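Local coordinates for protein peroxin 22 (Pichia angusta, PDB 5NKZ) that binds the ubiquitin-conjugating enzyme Pex4p through its soluble domain and is probably involved in peroxisome biogenesis, at residues Q30-V35 with S99-I104; Q38-F43 with L125-E130; L59-D64 with I82-E87. All blocks are in the same frame, centred on the assembly; numbering follows the deposited sequence.

Overall arrangement
The three contacts hang on one parallel sheet with the strand order of a Rossmann-like fold. Contact 1 joins strands 32-36 and 101-103 in its middle. Contacts 2 and 3 involve loops that leave the carboxyl ends of strands. Contacts 1 and 2 have centres about 12 Å apart and are linked by probable backbone hydrogen bonds: Asn102 O to Leu125 N (2.9 Å) and Ile104 N to Leu125 O (3.3 Å). Contact 3 lies about 15 Å from contact 2, centre to centre, and Leu41 packs on Val63 between them. Contacts 1 and 3, about 16 Å apart between centres, do not touch; contact 3 includes the outer strand met by Pex4p.

Contact 1 (Q30-V35 with S99-I104); sequences QSVSLV and SNINLI
Val32 and Leu34 pair with Ile101 and Leu103 on neighbouring parallel strands at the middle of a Rossmann-like sheet, whose strand order is 3-2-1-4-5. The strand axes run nearly parallel, 8° apart, in a register that sets Val32 beside Ile101, Ser33 beside Asn102 and Leu34 beside Leu103. The backbone of Ser33 holds the centre: its N donates to Ile101 O (2.8 Å), while its O accepts from Leu103 N. Similar bonds from Ile101 N to Ser31 O and from Val35 N to Leu103 O continue the pairing in both directions.

Leu103 reaches the two apolar residues on its own face of the opposing strand, Val32 and Leu34. Its CB lies 3.9 Å from Leu34 CD1. With CG anti to the carbonyl carbon (chi1 -52°), the side chain leans back along the sheet, and CG comes 4.0 Å from Val32 CG1. At the tip, CD1 touches Val32 CG1 at 3.7 Å and also meets Leu34 CD1, so this one methyl bridges the two. Val32 CG2 turns the other way, to Ile101 CD1 at 3.7 Å.

The opposite face, bearing Ser33 and Asn102, is turned to helix 87-97, whose Leu94 packs on both. Here the buried hydroxyls of Ser33 and Ser99 bond to each other, OG to OG, at 2.8 Å, tying the strand to the turn that leads from the helix into strand 101-103. Beyond the contact, strand 55-59 flanks 32-36 and strand 124-125 flanks 101-103. Asn102 ND2 serves two acceptors: Asp122 O outside the contact and, within the turn, Ser99 O at 2.9 Å, which it approaches from above the carbonyl plane, 41° out of it.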
loop_
_atom_site.group_PDB
_atom_site.type_symbol
_atom_site.label_atom_id
_atom_site.label_comp_id
_atom_site.label_asym_id
_atom_site.label_seq_id
_atom_site.Cartn_x
_atom_site.Cartn_y
_atom_site.Cartn_z
ATOM N N GLN C 30 0.553 17.030 10.958
ATOM C CA GLN C 30 0.819 16.858 12.393
ATOM C C GLN C 30 0.542 15.379 12.733
ATOM O O GLN C 30 -0.459 15.081 13.397
ATOM C CB GLN C 30 -0.125 17.840 13.181
ATOM C CG GLN C 30 -0.053 17.886 14.724
ATOM C CD GLN C 30 -1.432 18.062 15.406
ATOM O OE1 GLN C 30 -1.576 17.979 16.639
ATOM N NE2 GLN C 30 -2.447 18.307 14.600
ATOM N N SER C 31 1.390 14.440 12.285
ATOM C CA SER C 31 0.978 12.982 12.157
ATOM C C SER C 31 0.814 12.211 13.459
ATOM O O SER C 31 1.773 12.074 14.164
ATOM C CB SER C 31 2.009 12.222 11.306
ATOM O OG SER C 31 1.880 12.564 9.939
ATOM N N VAL C 32 -0.369 11.701 13.772
ATOM C CA VAL C 32 -0.590 11.042 15.051
ATOM C C VAL C 32 -1.309 9.711 14.841
ATOM O O VAL C 32 -2.309 9.630 14.094
ATOM C CB VAL C 32 -1.418 11.945 16.033
ATOM C CG1 VAL C 32 -1.633 11.280 17.413
ATOM C CG2 VAL C 32 -0.823 13.342 16.116
ATOM N N SER C 33 -0.782 8.673 15.492
ATOM C CA SER C 33 -1.457 7.382 15.563
ATOM C C SER C 33 -2.118 7.271 16.926
ATOM O O SER C 33 -1.454 7.396 17.952
ATOM C CB SER C 33 -0.482 6.195 15.323
ATOM O OG SER C 33 -0.090 6.073 13.953
ATOM N N LEU C 34 -3.414 7.010 16.956
ATOM C CA LEU C 34 -4.118 6.954 18.218
ATOM C C LEU C 34 -4.671 5.584 18.453
ATOM O O LEU C 34 -5.552 5.161 17.707
ATOM C CB LEU C 34 -5.264 7.991 18.188
ATOM C CG LEU C 34 -6.186 8.102 19.412
ATOM C CD1 LEU C 34 -5.359 8.298 20.680
ATOM C CD2 LEU C 34 -7.180 9.231 19.183
ATOM N N VAL C 35 -4.196 4.879 19.465
ATOM C CA VAL C 35 -4.757 3.551 19.706
ATOM C C VAL C 35 -5.681 3.612 20.884
ATOM O O VAL C 35 -5.283 4.013 22.000
ATOM C CB VAL C 35 -3.720 2.348 19.768
ATOM C CG1 VAL C 35 -2.425 2.696 19.039
ATOM C CG2 VAL C 35 -3.411 1.844 21.185
ATOM N N SER C 99 3.719 7.063 12.410
ATOM C CA SER C 99 3.316 8.434 12.678
ATOM C C SER C 99 4.359 9.128 13.560
ATOM O O SER C 99 5.068 8.489 14.336
ATOM C CB SER C 99 1.938 8.468 13.310
ATOM O OG SER C 99 0.967 8.101 12.359
ATOM N N ASN C 100 4.475 10.442 13.385
ATOM C CA ASN C 100 5.340 11.301 14.214
ATOM C C ASN C 100 5.029 11.192 15.709
ATOM O O ASN C 100 5.949 11.273 16.522
ATOM C CB ASN C 100 5.162 12.771 13.844
ATOM C CG ASN C 100 5.698 13.115 12.460
ATOM O OD1 ASN C 100 5.499 12.406 11.495
ATOM N ND2 ASN C 100 6.371 14.231 12.364
ATOM N N ILE C 101 3.738 11.069 16.063
ATOM C CA ILE C 101 3.276 10.975 17.456
ATOM C C ILE C 101 2.492 9.686 17.658
ATOM O O ILE C 101 1.639 9.336 16.838
ATOM C CB ILE C 101 2.420 12.221 17.869
ATOM C CG1 ILE C 101 3.238 13.537 17.720
ATOM C CG2 ILE C 101 1.908 12.098 19.308
ATOM C CD1 ILE C 101 2.581 14.621 16.873
ATOM N N ASN C 102 2.752 8.987 18.746
ATOM C CA ASN C 102 2.143 7.686 18.902
ATOM C C ASN C 102 1.549 7.638 20.278
ATOM O O ASN C 102 2.274 7.597 21.255
ATOM C CB ASN C 102 3.150 6.523 18.627
ATOM C CG ASN C 102 3.557 6.409 17.148
ATOM O OD1 ASN C 102 2.859 5.763 16.341
ATOM N ND2 ASN C 102 4.672 7.036 16.783
ATOM N N LEU C 103 0.228 7.696 20.343
ATOM C CA LEU C 103 -0.500 7.685 21.600
ATOM C C LEU C 103 -1.118 6.338 21.832
ATOM O O LEU C 103 -1.939 5.877 21.026
ATOM C CB LEU C 103 -1.612 8.712 21.585
ATOM C CG LEU C 103 -1.194 10.108 21.190
ATOM C CD1 LEU C 103 -2.483 10.907 21.040
ATOM C CD2 LEU C 103 -0.236 10.686 22.230
ATOM N N ILE C 104 -0.764 5.753 22.971
ATOM C CA ILE C 104 -1.169 4.400 23.311
ATOM C C ILE C 104 -0.929 4.178 24.801
ATOM O O ILE C 104 0.185 4.429 25.282
ATOM C CB ILE C 104 -0.371 3.366 22.433
ATOM C CG1 ILE C 104 -0.451 1.945 23.026
ATOM C CG2 ILE C 104 1.095 3.794 22.215
ATOM C CD1 ILE C 104 -0.121 0.809 22.066
#

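Contact 2 (Q38-F43 with L125-E130)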
loop_
_atom_site.group_PDB
_atom_site.type_symbol
_atom_site.label_atom_id
_atom_site.label_comp_id
_atom_site.label_asym_id
_atom_site.label_seq_id
_atom_site.Cartn_x
_atom_site.Cartn_y
_atom_site.Cartn_z
ATOM N N GLN C 38 -11.216 0.050 24.673
ATOM C CA GLN C 38 -12.413 0.335 25.476
ATOM C C GLN C 38 -12.262 1.504 26.464
ATOM O O GLN C 38 -13.034 2.449 26.417
ATOM C CB GLN C 38 -12.791 -0.939 26.244
ATOM C CG GLN C 38 -13.649 -1.871 25.432
ATOM C CD GLN C 38 -15.127 -1.809 25.785
ATOM O OE1 GLN C 38 -15.650 -0.760 26.200
ATOM N NE2 GLN C 38 -15.818 -2.939 25.612
ATOM N N LYS C 39 -11.225 1.475 27.288
ATOM C CA LYS C 39 -11.030 2.451 28.342
ATOM C C LYS C 39 -10.575 3.745 27.731
ATOM O O LYS C 39 -11.167 4.773 27.960
ATOM C CB LYS C 39 -10.006 1.970 29.369
ATOM C CG LYS C 39 -10.493 0.770 30.194
ATOM C CD LYS C 39 -10.301 -0.584 29.488
ATOM C CE LYS C 39 -9.951 -1.755 30.412
ATOM N NZ LYS C 39 -8.866 -2.568 29.778
ATOM N N ASP C 40 -9.553 3.704 26.898
ATOM C CA ASP C 40 -9.055 4.935 26.255
ATOM C C ASP C 40 -10.138 5.754 25.541
ATOM O O ASP C 40 -10.039 6.958 25.425
ATOM C CB ASP C 40 -7.950 4.573 25.275
ATOM C CG ASP C 40 -6.693 4.079 25.977
ATOM O OD1 ASP C 40 -6.233 4.757 26.933
ATOM O OD2 ASP C 40 -6.164 3.012 25.569
ATOM N N LEU C 41 -11.172 5.058 25.096
ATOM C CA LEU C 41 -12.306 5.591 24.318
ATOM C C LEU C 41 -13.008 6.855 24.841
ATOM O O LEU C 41 -13.605 7.589 24.056
ATOM C CB LEU C 41 -13.343 4.460 24.173
ATOM C CG LEU C 41 -14.226 4.350 22.946
ATOM C CD1 LEU C 41 -14.401 2.888 22.557
ATOM C CD2 LEU C 41 -15.574 4.976 23.229
ATOM N N ASP C 42 -12.985 7.097 26.148
ATOM C CA ASP C 42 -13.610 8.331 26.655
ATOM C C ASP C 42 -12.744 9.558 26.373
ATOM O O ASP C 42 -13.311 10.645 26.225
ATOM C CB ASP C 42 -14.220 8.259 28.085
ATOM C CG ASP C 42 -13.283 7.684 29.115
ATOM O OD1 ASP C 42 -12.077 8.022 29.078
ATOM O OD2 ASP C 42 -13.770 6.896 29.962
ATOM N N PHE C 43 -11.426 9.403 26.201
ATOM C CA PHE C 43 -10.587 10.496 25.685
ATOM C C PHE C 43 -10.746 10.777 24.185
ATOM O O PHE C 43 -9.990 11.548 23.634
ATOM C CB PHE C 43 -9.108 10.217 25.918
ATOM C CG PHE C 43 -8.705 10.183 27.353
ATOM C CD1 PHE C 43 -8.473 11.357 28.022
ATOM C CD2 PHE C 43 -8.486 8.957 28.030
ATOM C CE1 PHE C 43 -8.054 11.335 29.346
ATOM C CE2 PHE C 43 -8.083 8.936 29.355
ATOM C CZ PHE C 43 -7.863 10.128 30.014
ATOM N N LEU C 125 3.802 8.582 23.501
ATOM C CA LEU C 125 3.391 9.031 24.824
ATOM C C LEU C 125 2.110 8.267 25.180
ATOM O O LEU C 125 1.308 7.910 24.284
ATOM C CB LEU C 125 3.186 10.558 24.893
ATOM C CG LEU C 125 4.376 11.446 25.364
ATOM C CD1 LEU C 125 5.187 10.767 26.476
ATOM C CD2 LEU C 125 5.277 11.949 24.232
ATOM N N THR C 126 1.917 8.035 26.483
ATOM C CA THR C 126 0.659 7.501 27.012
ATOM C C THR C 126 -0.538 8.329 26.482
ATOM O O THR C 126 -0.450 9.546 26.248
ATOM C CB THR C 126 0.656 7.366 28.557
ATOM O OG1 THR C 126 -0.554 6.738 28.985
ATOM C CG2 THR C 126 0.837 8.735 29.318
ATOM N N ASN C 127 -1.620 7.621 26.212
ATOM C CA ASN C 127 -2.763 8.178 25.513
ATOM C C ASN C 127 -3.441 9.363 26.244
ATOM O O ASN C 127 -4.089 10.211 25.609
ATOM C CB ASN C 127 -3.756 7.049 25.265
ATOM C CG ASN C 127 -5.090 7.557 24.836
ATOM O OD1 ASN C 127 -5.191 8.299 23.862
ATOM N ND2 ASN C 127 -6.121 7.220 25.602
ATOM N N VAL C 128 -3.253 9.426 27.561
ATOM C CA VAL C 128 -3.789 10.506 28.405
ATOM C C VAL C 128 -3.357 11.917 27.898
ATOM O O VAL C 128 -4.104 12.884 28.012
ATOM C CB VAL C 128 -3.416 10.318 29.911
ATOM C CG1 VAL C 128 -4.298 11.211 30.769
ATOM C CG2 VAL C 128 -3.550 8.854 30.380
ATOM N N HIS C 129 -2.168 12.019 27.290
ATOM C CA HIS C 129 -1.654 13.289 26.752
ATOM C C HIS C 129 -2.107 13.586 25.351
ATOM O O HIS C 129 -1.445 14.327 24.617
ATOM C CB HIS C 129 -0.105 13.341 26.873
ATOM C CG HIS C 129 0.362 13.532 28.294
ATOM N ND1 HIS C 129 0.280 14.748 28.951
ATOM C CD2 HIS C 129 0.837 12.644 29.204
ATOM C CE1 HIS C 129 0.700 14.602 30.194
ATOM N NE2 HIS C 129 1.041 13.337 30.372
ATOM N N GLU C 130 -3.280 13.090 24.992
ATOM C CA GLU C 130 -3.956 13.530 23.786
ATOM C C GLU C 130 -3.916 15.075 23.585
ATOM O O GLU C 130 -3.474 15.582 22.566
ATOM C CB GLU C 130 -5.407 13.026 23.818
ATOM C CG GLU C 130 -6.321 13.635 22.754
ATOM C CD GLU C 130 -5.704 13.564 21.361
ATOM O OE1 GLU C 130 -5.237 12.428 21.076
ATOM O OE2 GLU C 130 -5.608 14.619 20.615
#
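Asp40 and Asn127 form the buried, polar half of this contact, whereas Phe43 and Val128 meet on its exposed side. Asn127 ND2 donates to Asp40 OD1 at 2.8 Å, reaching the oxygen from above the carboxylate plane, with the amide turned nearly perpendicular to the carboxylate (82°). The Asn127 side chain, its CG anti to the backbone N (chi1 167°), extends toward segment 38-43. Asp40 is gripped further by two hydroxyls, Thr105 OG1 at OD1 and Thr37 OG1 at OD2. With an alanine in place of Asp40, the Asn127 amide and the hydroxyls of Thr37 and Thr105 would probably lose their carboxylate partner, and the amide is likely to be freer to turn.

Outside this bonded centre the fit is looser. Phe43 CZ touches Val128 CG1 at 3.8 Å, the two side chains slanting across each other at the surface. Val128 CA lies over one face of the ring, and Phe43 CD2 comes obliquely to 3.8 Å from Asn127 ND2, so the amide connects both halves.

Segment 38-43, a loop with a 3-10 turn at 40-43, between strand 32-36 and helix 46-51, thus meets the loop following strand 124-125, with strand 101-103 lying between those two strands in the sheet.

Contact 3 (L59-D64 with I82-E87)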
loop_
_atom_site.group_PDB
_atom_site.type_symbol
_atom_site.label_atom_id
_atom_site.label_comp_id
_atom_site.label_asym_id
_atom_site.label_seq_id
_atom_site.Cartn_x
_atom_site.Cartn_y
_atom_site.Cartn_z
ATOM N N LEU C 59 -8.171 0.670 16.542
ATOM C CA LEU C 59 -9.013 0.065 17.592
ATOM C C LEU C 59 -8.470 -1.280 18.064
ATOM O O LEU C 59 -8.127 -2.156 17.258
ATOM C CB LEU C 59 -10.465 -0.097 17.125
ATOM C CG LEU C 59 -11.036 1.179 16.491
ATOM C CD1 LEU C 59 -12.261 0.815 15.669
ATOM C CD2 LEU C 59 -11.337 2.253 17.530
ATOM N N HIS C 60 -8.394 -1.420 19.380
ATOM C CA HIS C 60 -8.213 -2.706 20.045
ATOM C C HIS C 60 -9.250 -3.691 19.490
ATOM O O HIS C 60 -10.296 -3.266 18.984
ATOM C CB HIS C 60 -8.445 -2.500 21.546
ATOM C CG HIS C 60 -7.766 -3.490 22.433
ATOM N ND1 HIS C 60 -8.465 -4.351 23.249
ATOM C CD2 HIS C 60 -6.454 -3.713 22.686
ATOM C CE1 HIS C 60 -7.616 -5.090 23.940
ATOM N NE2 HIS C 60 -6.386 -4.728 23.613
ATOM N N PRO C 61 -8.958 -5.004 19.562
ATOM C CA PRO C 61 -9.980 -6.007 19.241
ATOM C C PRO C 61 -11.269 -5.803 20.040
ATOM O O PRO C 61 -12.347 -6.032 19.506
ATOM C CB PRO C 61 -9.322 -7.335 19.643
ATOM C CG PRO C 61 -7.868 -7.080 19.601
ATOM C CD PRO C 61 -7.658 -5.633 19.869
ATOM N N SER C 62 -11.143 -5.371 21.295
ATOM C CA SER C 62 -12.303 -5.116 22.182
ATOM C C SER C 62 -13.304 -4.129 21.598
ATOM O O SER C 62 -14.486 -4.242 21.876
ATOM C CB SER C 62 -11.863 -4.561 23.541
ATOM O OG SER C 62 -11.584 -3.170 23.429
ATOM N N VAL C 63 -12.816 -3.166 20.816
ATOM C CA VAL C 63 -13.657 -2.144 20.191
ATOM C C VAL C 63 -14.005 -2.501 18.747
ATOM O O VAL C 63 -13.118 -2.519 17.890
ATOM C CB VAL C 63 -12.939 -0.775 20.189
ATOM C CG1 VAL C 63 -13.826 0.308 19.589
ATOM C CG2 VAL C 63 -12.478 -0.427 21.603
ATOM N N ASP C 64 -15.290 -2.753 18.489
ATOM C CA ASP C 64 -15.786 -2.982 17.131
ATOM C C ASP C 64 -15.774 -1.702 16.299
ATOM O O ASP C 64 -16.208 -0.649 16.754
ATOM C CB ASP C 64 -17.210 -3.540 17.152
ATOM C CG ASP C 64 -17.776 -3.753 15.739
ATOM O OD1 ASP C 64 -17.438 -4.782 15.104
ATOM O OD2 ASP C 64 -18.543 -2.878 15.254
ATOM N N ILE C 82 -8.700 1.969 11.945
ATOM C CA ILE C 82 -8.141 0.649 11.581
ATOM C C ILE C 82 -8.486 -0.417 12.625
ATOM O O ILE C 82 -7.982 -0.416 13.744
ATOM C CB ILE C 82 -6.628 0.773 11.332
ATOM C CG1 ILE C 82 -6.371 1.440 9.969
ATOM C CG2 ILE C 82 -5.958 -0.581 11.332
ATOM C CD1 ILE C 82 -5.079 2.223 9.912
ATOM N N GLN C 83 -9.382 -1.314 12.240
ATOM C CA GLN C 83 -9.806 -2.428 13.090
ATOM C C GLN C 83 -8.719 -3.475 13.100
ATOM O O GLN C 83 -8.396 -4.040 12.075
ATOM C CB GLN C 83 -11.094 -3.089 12.559
ATOM C CG GLN C 83 -11.601 -4.252 13.402
ATOM C CD GLN C 83 -11.937 -3.802 14.794
ATOM O OE1 GLN C 83 -13.001 -3.287 15.012
ATOM N NE2 GLN C 83 -11.016 -3.950 15.723
ATOM N N VAL C 84 -8.188 -3.729 14.280
ATOM C CA VAL C 84 -7.196 -4.736 14.516
ATOM C C VAL C 84 -7.896 -5.863 15.281
ATOM O O VAL C 84 -8.891 -5.621 15.963
ATOM C CB VAL C 84 -6.019 -4.094 15.275
ATOM C CG1 VAL C 84 -5.526 -4.932 16.448
ATOM C CG2 VAL C 84 -4.903 -3.714 14.308
ATOM N N ARG C 85 -7.369 -7.084 15.150
ATOM C CA ARG C 85 -7.945 -8.304 15.738
ATOM C C ARG C 85 -7.103 -8.997 16.813
ATOM O O ARG C 85 -7.677 -9.786 17.583
ATOM C CB ARG C 85 -8.345 -9.304 14.642
ATOM C CG ARG C 85 -9.705 -8.942 14.031
ATOM C CD ARG C 85 -10.462 -10.042 13.258
ATOM N NE ARG C 85 -11.880 -9.995 13.641
ATOM C CZ ARG C 85 -12.716 -8.977 13.401
ATOM N NH1 ARG C 85 -12.326 -7.904 12.713
ATOM N NH2 ARG C 85 -13.972 -9.029 13.850
ATOM N N THR C 86 -5.797 -8.710 16.882
ATOM C CA THR C 86 -4.935 -9.168 17.994
ATOM C C THR C 86 -4.161 -7.970 18.569
ATOM O O THR C 86 -3.798 -7.050 17.830
ATOM C CB THR C 86 -3.903 -10.265 17.557
ATOM O OG1 THR C 86 -2.759 -9.663 16.921
ATOM C CG2 THR C 86 -4.533 -11.304 16.609
ATOM N N GLU C 87 -3.870 -7.986 19.867
ATOM C CA GLU C 87 -3.031 -6.930 20.427
ATOM C C GLU C 87 -1.676 -6.760 19.711
ATOM O O GLU C 87 -1.242 -5.632 19.455
ATOM C CB GLU C 87 -2.805 -7.168 21.912
ATOM C CG GLU C 87 -4.014 -6.747 22.721
ATOM C CD GLU C 87 -3.787 -6.824 24.208
ATOM O OE1 GLU C 87 -4.612 -6.246 24.957
ATOM O OE2 GLU C 87 -2.804 -7.470 24.641
#
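The His60 imidazole meets Glu87 at its edge, where NE2 donates to OE1 at 2.7 Å with the oxygen almost exactly in the ring plane. OE1 accepts through its anti lone pair, and the carboxylate is turned 58° from the ring. Pro61 CD lies over one ring face, displaced toward the rim, while Ser62 CB sits at the edge and Ser62 OG bonds weakly to ND1. Glu87 is also held by backbone amides, Glu110 N at OE1 and Met111 N at OE2, which would probably help to keep it ionised.

The pyrrolidine of Pro61 rests on the other segment: its CG is 3.4 Å from Arg85 O, and its CD lies beside Val84 CG1 at 4.1 Å. These loops leave the carboxyl ends of strands 55-59 and 81-83, neighbours in the parallel sheet of the Rossmann-like fold. Leu59 pairs with Gln83 at the last bridge, where Leu59 N donates to Ile82 O at 3.0 Å and Val84 N returns a weak bond to Leu59 O.

The Gln83 side chain bends at chi2 (61°) and folds back over the loop. Its NE2 donates to Val84 O at 2.7 Å; with two N-H groups for three acceptors, the long, weak bonds to His60 O and Val63 O can be partial at most. OE1 takes a weak bond from Lys65 N. Next to it, Asp64 is the N-cap of helix 65-71, its OD2 accepting from Glu67 N. On the outer edge, the backbone N atoms of Gln83 and Arg85 donate to acidic side chains of the Pex4p chain, and an apolar Pex4p side chain packs on Val84.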